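Local coordinates for acyl-[acyl-carrier-protein]--UDP-N-acetylglucosamine O-acyltransferase (Helicobacter pylori, PDB 1J2Z) that catalyses the first step of lipid A biosynthesis, moving a (3R)-hydroxyacyl chain from acyl carrier protein onto UDP-N-acetylglucosamine, at residues E15-V20 / K33-V38; P179-E184 / R191-H196. All coordinates share one frame; numbering follows the deposited sequence.

Contact 1 of 2, residues E15-V20 / K33-V38; sequences EINKGV and KLDEGV
E15-I16 and K33-L34 run parallel as neighbouring two-residue strands, joined where E15 O accepts from L34 N at 2.9 Å and L34 O accepts from N17 N at 3.0 Å, both nearly straight. Type II turns follow, N17 to V20 and D35 to V38, with G19 and G37 carrying the positive phi that glycine adopts most easily. Between the turns no backbone hydrogen bond is made; CH...O contacts pass instead, among them V20 CA to V38 O at 3.4 Å.

On the inner face I16 and L34 lie side by side in the same direction, their CD1 atoms 3.5 Å apart. V20 crosses L34 at about a right angle, its CG1 3.9 Å from L34 CD1. With CG1 anti to the backbone N (chi1 176°), its other branch, CG2, rests against D35 O. The aliphatic V20 and L34 suit the buried inside of the helix, where L34 also packs on V52 of the following coil; I16, on the end strand, is partly exposed.

The outward side is polar, as suits its exposure at E15, N17, K33 and E36. D35 OD2, met from above the carboxylate plane, accepts from E36 N at 2.7 Å; D35 OD1 forms a salt bridge with K54.

One coil of the left-handed beta-helix thus stacks on the next through backbone bonds at the strands and aliphatic contacts within, while both oxygens of D35 have partners outside.

Contact 2 of 2, residues P179-E184 / R191-H196; sequences PYCTVE and RGLNRH
Three backbone hydrogen bonds join Y180-T182 to R191-N194 in antiparallel fashion. N194 N reaches Y180 O at 2.6 Å, and T182 N reaches G192 O at 3.0 Å; each donor stands about 40° above the carbonyl plane. The third, from R191 N to T182 O, is also 3.0 Å long and less tilted. T182 OG1 adds a weak bond to G192 O, having been set between the backbone N and the carbonyl carbon (chi1 59°).

This pairing is a departure from the parallel coils of the beta-helix: strand 181-184 still lies beside 166-167, but 189-191 folds back along its other edge. The chain then turns at G192, whose backbone angles would press a side chain against the preceding carbonyl oxygen, and N194 sits at the N-cap of helix 195-201.

T182 CG2 makes a van der Waals contact with N194 CA at 3.4 Å. The apolar contact is that of C181 SG with L193 CD2 at 4.0 Å; C181 and L193 also both pack on Y214 of helix 204-217.

At the E184 end the contact is between charges. E184 OE1 lies over one face of the R191 guanidinium, 2.9 Å from R191 NE, a salt bridge in which no N-H points at the oxygen.

How the contacts relate
Contacts 1 and 2 lie on opposite sides of the chain's centre, their centres about 38 Å apart and their nearest atoms about 27 Å apart. They come in series along the chain: contact 1 belongs to the first coils of the left-handed beta-helix, contact 2 to its far end, where the helical C-terminal part begins. Their strands lie in different sheets; V20 and V38, however, lead into 21-22 and 39-40, which begin the mixed sheet that ends with 181-184 and 189-191. Along that sheet, parallel pairing gives way to an antiparallel pair at its last strand. The coils between the contacts hold the substrate-binding residues Q69 to K72 and, by similarity, H121, H140 and Q157, and supply most of the octyl thioglucoside pocket.

Contact 1 of 2, residues E15-V20 / K33-V38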
ATOM      1  N   GLU A  15      -1.819 -20.917 -24.557  1.00 21.68           N
ATOM      2  CA  GLU A  15      -2.621 -22.134 -24.518  1.00 22.59           C
ATOM      3  C   GLU A  15      -3.775 -21.922 -23.543  1.00 24.42           C
ATOM      4  O   GLU A  15      -3.563 -21.743 -22.346  1.00 21.76           O
ATOM      5  CB  GLU A  15      -1.753 -23.315 -24.080  1.00 23.66           C
ATOM      6  CG  GLU A  15      -0.577 -23.581 -25.019  1.00 29.67           C
ATOM      7  CD  GLU A  15      -1.018 -24.134 -26.363  1.00 36.73           C
ATOM      8  OE1 GLU A  15      -0.300 -23.923 -27.366  1.00 35.93           O
ATOM      9  OE2 GLU A  15      -2.080 -24.790 -26.414  1.00 38.69           O
ATOM     10  N   ILE A  16      -4.994 -21.922 -24.073  1.00 21.63           N
ATOM     11  CA  ILE A  16      -6.194 -21.711 -23.273  1.00 25.30           C
ATOM     12  C   ILE A  16      -7.040 -22.980 -23.285  1.00 26.45           C
ATOM     13  O   ILE A  16      -7.634 -23.315 -24.303  1.00 20.22           O
ATOM     14  CB  ILE A  16      -7.051 -20.573 -23.854  1.00 23.45           C
ATOM     15  CG1 ILE A  16      -6.173 -19.359 -24.189  1.00 27.91           C
ATOM     16  CG2 ILE A  16      -8.149 -20.202 -22.864  1.00 19.87           C
ATOM     17  CD1 ILE A  16      -5.490 -18.723 -22.990  1.00 25.34           C
ATOM     18  N   ASN A  17      -7.100 -23.673 -22.155  1.00 27.09           N
ATOM     19  CA  ASN A  17      -7.869 -24.912 -22.059  1.00 32.96           C
ATOM     20  C   ASN A  17      -9.366 -24.634 -22.115  1.00 35.25           C
ATOM     21  O   ASN A  17      -9.796 -23.482 -22.206  1.00 33.91           O
ATOM     22  CB  ASN A  17      -7.526 -25.647 -20.759  1.00 34.30           C
ATOM     23  CG  ASN A  17      -7.923 -27.123 -20.789  1.00 42.00           C
ATOM     24  OD1 ASN A  17      -7.806 -27.826 -19.785  1.00 45.76           O
ATOM     25  ND2 ASN A  17      -8.385 -27.597 -21.942  1.00 41.98           N
ATOM     26  N   LYS A  18     -10.159 -25.700 -22.059  1.00 35.41           N
ATOM     27  CA  LYS A  18     -11.606 -25.576 -22.114  1.00 34.05           C
ATOM     28  C   LYS A  18     -12.202 -25.041 -20.816  1.00 34.48           C
ATOM     29  O   LYS A  18     -11.612 -25.177 -19.743  1.00 33.49           O
ATOM     30  CB  LYS A  18     -12.234 -26.933 -22.456  1.00 43.49           C
ATOM     31  CG  LYS A  18     -13.756 -26.928 -22.420  1.00 48.83           C
ATOM     32  CD  LYS A  18     -14.319 -25.810 -23.293  1.00 53.26           C
ATOM     33  CE  LYS A  18     -15.799 -25.589 -23.030  1.00 52.42           C
ATOM     34  NZ  LYS A  18     -16.287 -24.355 -23.700  1.00 46.99           N
ATOM     35  N   GLY A  19     -13.375 -24.424 -20.929  1.00 35.80           N
ATOM     36  CA  GLY A  19     -14.055 -23.880 -19.767  1.00 32.17           C
ATOM     37  C   GLY A  19     -13.469 -22.593 -19.211  1.00 32.02           C
ATOM     38  O   GLY A  19     -13.931 -22.101 -18.185  1.00 36.72           O
ATOM     39  N   VAL A  20     -12.463 -22.036 -19.878  1.00 31.73           N
ATOM     40  CA  VAL A  20     -11.836 -20.805 -19.401  1.00 25.57           C
ATOM     41  C   VAL A  20     -12.652 -19.546 -19.702  1.00 24.92           C
ATOM     42  O   VAL A  20     -13.134 -19.358 -20.812  1.00 24.90           O
ATOM     43  CB  VAL A  20     -10.423 -20.622 -20.005  1.00 25.25           C
ATOM     44  CG1 VAL A  20      -9.826 -19.287 -19.559  1.00 17.71           C
ATOM     45  CG2 VAL A  20      -9.525 -21.771 -19.569  1.00 21.89           C
ATOM     46  N   LYS A  33      -0.353 -19.989 -20.118  1.00 18.94           N
ATOM     47  CA  LYS A  33      -1.124 -21.221 -20.173  1.00 18.85           C
ATOM     48  C   LYS A  33      -2.206 -21.120 -19.108  1.00 19.93           C
ATOM     49  O   LYS A  33      -1.922 -20.796 -17.955  1.00 20.65           O
ATOM     50  CB  LYS A  33      -0.236 -22.431 -19.887  1.00 21.19           C
ATOM     51  CG  LYS A  33       0.905 -22.599 -20.873  1.00 22.99           C
ATOM     52  CD  LYS A  33       1.826 -23.721 -20.451  1.00 20.17           C
ATOM     53  CE  LYS A  33       2.987 -23.841 -21.415  1.00 28.44           C
ATOM     54  NZ  LYS A  33       3.665 -22.530 -21.633  1.00 28.25           N
ATOM     55  N   LEU A  34      -3.448 -21.373 -19.499  1.00 21.11           N
ATOM     56  CA  LEU A  34      -4.561 -21.316 -18.563  1.00 20.64           C
ATOM     57  C   LEU A  34      -5.244 -22.677 -18.554  1.00 21.27           C
ATOM     58  O   LEU A  34      -5.800 -23.111 -19.563  1.00 22.27           O
ATOM     59  CB  LEU A  34      -5.560 -20.233 -18.985  1.00 21.32           C
ATOM     60  CG  LEU A  34      -5.017 -18.809 -19.173  1.00 21.97           C
ATOM     61  CD1 LEU A  34      -6.150 -17.893 -19.612  1.00 20.17           C
ATOM     62  CD2 LEU A  34      -4.402 -18.308 -17.871  1.00 17.07           C
ATOM     63  N   ASP A  35      -5.190 -23.352 -17.414  1.00 22.38           N
ATOM     64  CA  ASP A  35      -5.795 -24.668 -17.289  1.00 17.03           C
ATOM     65  C   ASP A  35      -7.312 -24.544 -17.184  1.00 22.72           C
ATOM     66  O   ASP A  35      -7.862 -23.441 -17.106  1.00 18.82           O
ATOM     67  CB  ASP A  35      -5.226 -25.393 -16.062  1.00 20.24           C
ATOM     68  CG  ASP A  35      -5.249 -26.920 -16.209  1.00 24.83           C
ATOM     69  OD1 ASP A  35      -4.645 -27.610 -15.362  1.00 22.83           O
ATOM     70  OD2 ASP A  35      -5.869 -27.430 -17.164  1.00 19.33           O
ATOM     71  N   GLU A  36      -7.976 -25.692 -17.189  1.00 22.52           N
ATOM     72  CA  GLU A  36      -9.427 -25.770 -17.121  1.00 23.26           C
ATOM     73  C   GLU A  36     -10.115 -24.986 -16.007  1.00 20.74           C
ATOM     74  O   GLU A  36      -9.663 -24.970 -14.859  1.00 22.07           O
ATOM     75  CB  GLU A  36      -9.850 -27.239 -17.022  1.00 24.58           C
ATOM     76  CG  GLU A  36     -11.338 -27.450 -16.800  1.00 37.26           C
ATOM     77  CD  GLU A  36     -11.724 -28.924 -16.803  1.00 48.10           C
ATOM     78  OE1 GLU A  36     -11.205 -29.686 -15.956  1.00 47.15           O
ATOM     79  OE2 GLU A  36     -12.543 -29.321 -17.657  1.00 48.35           O
ATOM     80  N   GLY A  37     -11.221 -24.338 -16.367  1.00 15.67           N
ATOM     81  CA  GLY A  37     -12.008 -23.602 -15.396  1.00 21.05           C
ATOM     82  C   GLY A  37     -11.458 -22.284 -14.884  1.00 25.53           C
ATOM     83  O   GLY A  37     -12.056 -21.688 -13.989  1.00 22.45           O
ATOM     84  N   VAL A  38     -10.332 -21.828 -15.424  1.00 20.55           N
ATOM     85  CA  VAL A  38      -9.765 -20.558 -14.978  1.00 20.29           C
ATOM     86  C   VAL A  38     -10.704 -19.408 -15.315  1.00 20.15           C
ATOM     87  O   VAL A  38     -11.277 -19.365 -16.404  1.00 24.02           O
ATOM     88  CB  VAL A  38      -8.399 -20.271 -15.643  1.00 24.16           C
ATOM     89  CG1 VAL A  38      -8.052 -18.776 -15.519  1.00 19.06           C
ATOM     90  CG2 VAL A  38      -7.315 -21.114 -14.988  1.00 22.95           C
TER

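Contact 2 of 2, residues P179-E184 / R191-H196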
ATOM      1  N   PRO A 179       7.417 -23.899  12.352  1.00 22.75           N
ATOM      2  CA  PRO A 179       6.011 -24.300  12.257  1.00 24.97           C
ATOM      3  C   PRO A 179       5.083 -23.996  13.434  1.00 25.97           C
ATOM      4  O   PRO A 179       5.476 -24.051  14.600  1.00 27.53           O
ATOM      5  CB  PRO A 179       6.089 -25.799  11.939  1.00 24.02           C
ATOM      6  CG  PRO A 179       7.446 -26.204  12.396  1.00 34.59           C
ATOM      7  CD  PRO A 179       8.310 -25.029  12.044  1.00 26.16           C
ATOM      8  N   TYR A 180       3.847 -23.649  13.088  1.00 24.55           N
ATOM      9  CA  TYR A 180       2.790 -23.352  14.048  1.00 27.46           C
ATOM     10  C   TYR A 180       2.994 -22.163  14.988  1.00 26.41           C
ATOM     11  O   TYR A 180       2.365 -22.093  16.045  1.00 29.29           O
ATOM     12  CB  TYR A 180       2.491 -24.616  14.860  1.00 29.11           C
ATOM     13  CG  TYR A 180       2.123 -25.798  13.989  1.00 34.45           C
ATOM     14  CD1 TYR A 180       3.006 -26.862  13.802  1.00 36.49           C
ATOM     15  CD2 TYR A 180       0.897 -25.836  13.322  1.00 38.14           C
ATOM     16  CE1 TYR A 180       2.674 -27.934  12.969  1.00 34.30           C
ATOM     17  CE2 TYR A 180       0.557 -26.896  12.493  1.00 32.46           C
ATOM     18  CZ  TYR A 180       1.447 -27.940  12.320  1.00 35.81           C
ATOM     19  OH  TYR A 180       1.100 -28.982  11.490  1.00 41.93           O
ATOM     20  N   CYS A 181       3.853 -21.222  14.607  1.00 25.38           N
ATOM     21  CA  CYS A 181       4.102 -20.050  15.441  1.00 25.62           C
ATOM     22  C   CYS A 181       3.364 -18.809  14.961  1.00 27.76           C
ATOM     23  O   CYS A 181       3.076 -18.664  13.778  1.00 26.39           O
ATOM     24  CB  CYS A 181       5.596 -19.730  15.485  1.00 28.01           C
ATOM     25  SG  CYS A 181       6.585 -20.986  16.279  1.00 27.82           S
ATOM     26  N   THR A 182       3.053 -17.918  15.897  1.00 27.96           N
ATOM     27  CA  THR A 182       2.387 -16.667  15.568  1.00 30.28           C
ATOM     28  C   THR A 182       3.449 -15.586  15.727  1.00 27.26           C
ATOM     29  O   THR A 182       4.212 -15.596  16.692  1.00 32.69           O
ATOM     30  CB  THR A 182       1.219 -16.372  16.521  1.00 31.64           C
ATOM     31  OG1 THR A 182       1.702 -16.307  17.868  1.00 41.08           O
ATOM     32  CG2 THR A 182       0.169 -17.452  16.414  1.00 31.05           C
ATOM     33  N   VAL A 183       3.502 -14.666  14.774  1.00 29.09           N
ATOM     34  CA  VAL A 183       4.489 -13.593  14.790  1.00 32.81           C
ATOM     35  C   VAL A 183       3.825 -12.222  14.722  1.00 37.49           C
ATOM     36  O   VAL A 183       2.712 -12.085  14.213  1.00 30.21           O
ATOM     37  CB  VAL A 183       5.462 -13.742  13.603  1.00 32.55           C
ATOM     38  CG1 VAL A 183       6.477 -12.609  13.601  1.00 32.41           C
ATOM     39  CG2 VAL A 183       6.169 -15.082  13.690  1.00 33.95           C
ATOM     40  N   GLU A 184       4.523 -11.210  15.229  1.00 41.13           N
ATOM     41  CA  GLU A 184       4.003  -9.847  15.237  1.00 45.53           C
ATOM     42  C   GLU A 184       5.094  -8.840  15.598  1.00 46.55           C
ATOM     43  O   GLU A 184       6.085  -9.194  16.239  1.00 50.99           O
ATOM     44  CB  GLU A 184       2.858  -9.756  16.246  1.00 44.93           C
ATOM     45  CG  GLU A 184       2.243  -8.381  16.404  1.00 53.69           C
ATOM     46  CD  GLU A 184       1.060  -8.390  17.356  1.00 56.98           C
ATOM     47  OE1 GLU A 184       1.249  -8.733  18.543  1.00 55.75           O
ATOM     48  OE2 GLU A 184      -0.060  -8.059  16.911  1.00 62.26           O
ATOM     49  N   ARG A 191       5.436 -14.702  19.232  1.00 33.91           N
ATOM     50  CA  ARG A 191       4.658 -14.411  20.434  1.00 40.52           C
ATOM     51  C   ARG A 191       3.966 -15.622  21.035  1.00 41.90           C
ATOM     52  O   ARG A 191       3.315 -15.516  22.073  1.00 43.62           O
ATOM     53  CB  ARG A 191       3.595 -13.353  20.134  1.00 47.61           C
ATOM     54  CG  ARG A 191       4.145 -11.984  19.805  1.00 60.13           C
ATOM     55  CD  ARG A 191       3.048 -11.010  19.376  1.00 75.97           C
ATOM     56  NE  ARG A 191       2.014 -10.811  20.391  1.00 83.52           N
ATOM     57  CZ  ARG A 191       0.959 -11.604  20.565  1.00 87.47           C
ATOM     58  NH1 ARG A 191       0.779 -12.663  19.788  1.00 86.52           N
ATOM     59  NH2 ARG A 191       0.076 -11.331  21.515  1.00 90.83           N
ATOM     60  N   GLY A 192       4.091 -16.768  20.381  1.00 40.45           N
ATOM     61  CA  GLY A 192       3.451 -17.967  20.886  1.00 37.35           C
ATOM     62  C   GLY A 192       3.105 -18.909  19.756  1.00 32.98           C
ATOM     63  O   GLY A 192       3.694 -18.827  18.676  1.00 29.69           O
ATOM     64  N   LEU A 193       2.150 -19.801  19.992  1.00 31.14           N
ATOM     65  CA  LEU A 193       1.753 -20.758  18.968  1.00 34.94           C
ATOM     66  C   LEU A 193       0.410 -20.440  18.327  1.00 36.07           C
ATOM     67  O   LEU A 193      -0.454 -19.809  18.934  1.00 39.27           O
ATOM     68  CB  LEU A 193       1.713 -22.172  19.549  1.00 33.40           C
ATOM     69  CG  LEU A 193       3.023 -22.741  20.102  1.00 44.26           C
ATOM     70  CD1 LEU A 193       2.839 -24.230  20.393  1.00 41.64           C
ATOM     71  CD2 LEU A 193       4.148 -22.540  19.097  1.00 41.89           C
ATOM     72  N   ASN A 194       0.253 -20.891  17.087  1.00 35.46           N
ATOM     73  CA  ASN A 194      -0.973 -20.694  16.326  1.00 36.12           C
ATOM     74  C   ASN A 194      -1.938 -21.796  16.749  1.00 37.17           C
ATOM     75  O   ASN A 194      -2.228 -22.721  15.989  1.00 37.35           O
ATOM     76  CB  ASN A 194      -0.671 -20.789  14.828  1.00 35.21           C
ATOM     77  CG  ASN A 194      -1.847 -20.385  13.966  1.00 38.49           C
ATOM     78  OD1 ASN A 194      -1.731 -20.301  12.744  1.00 36.87           O
ATOM     79  ND2 ASN A 194      -2.989 -20.136  14.596  1.00 40.23           N
ATOM     80  N   ARG A 195      -2.423 -21.675  17.978  1.00 38.56           N
ATOM     81  CA  ARG A 195      -3.339 -22.639  18.576  1.00 38.14           C
ATOM     82  C   ARG A 195      -4.552 -22.933  17.700  1.00 38.84           C
ATOM     83  O   ARG A 195      -4.884 -24.096  17.457  1.00 34.10           O
ATOM     84  CB  ARG A 195      -3.794 -22.115  19.943  1.00 40.16           C
ATOM     85  CG  ARG A 195      -4.185 -23.184  20.946  1.00 48.89           C
ATOM     86  CD  ARG A 195      -4.382 -22.571  22.329  1.00 53.57           C
ATOM     87  NE  ARG A 195      -4.618 -23.580  23.359  1.00 57.77           N
ATOM     88  CZ  ARG A 195      -5.702 -24.345  23.424  1.00 57.72           C
ATOM     89  NH1 ARG A 195      -6.659 -24.218  22.514  1.00 66.96           N
ATOM     90  NH2 ARG A 195      -5.833 -25.232  24.400  1.00 56.67           N
ATOM     91  N   HIS A 196      -5.210 -21.881  17.226  1.00 39.45           N
ATOM     92  CA  HIS A 196      -6.390 -22.049  16.388  1.00 43.79           C
ATOM     93  C   HIS A 196      -6.124 -22.932  15.175  1.00 45.75           C
ATOM     94  O   HIS A 196      -6.985 -23.714  14.769  1.00 47.44           O
ATOM     95  CB  HIS A 196      -6.920 -20.690  15.927  1.00 47.16           C
ATOM     96  CG  HIS A 196      -8.036 -20.791  14.936  1.00 52.48           C
ATOM     97  ND1 HIS A 196      -7.822 -21.035  13.597  1.00 57.48           N
ATOM     98  CD2 HIS A 196      -9.380 -20.731  15.097  1.00 53.92           C
ATOM     99  CE1 HIS A 196      -8.984 -21.124  12.976  1.00 58.42           C
ATOM    100  NE2 HIS A 196      -9.945 -20.944  13.863  1.00 57.01           N
TER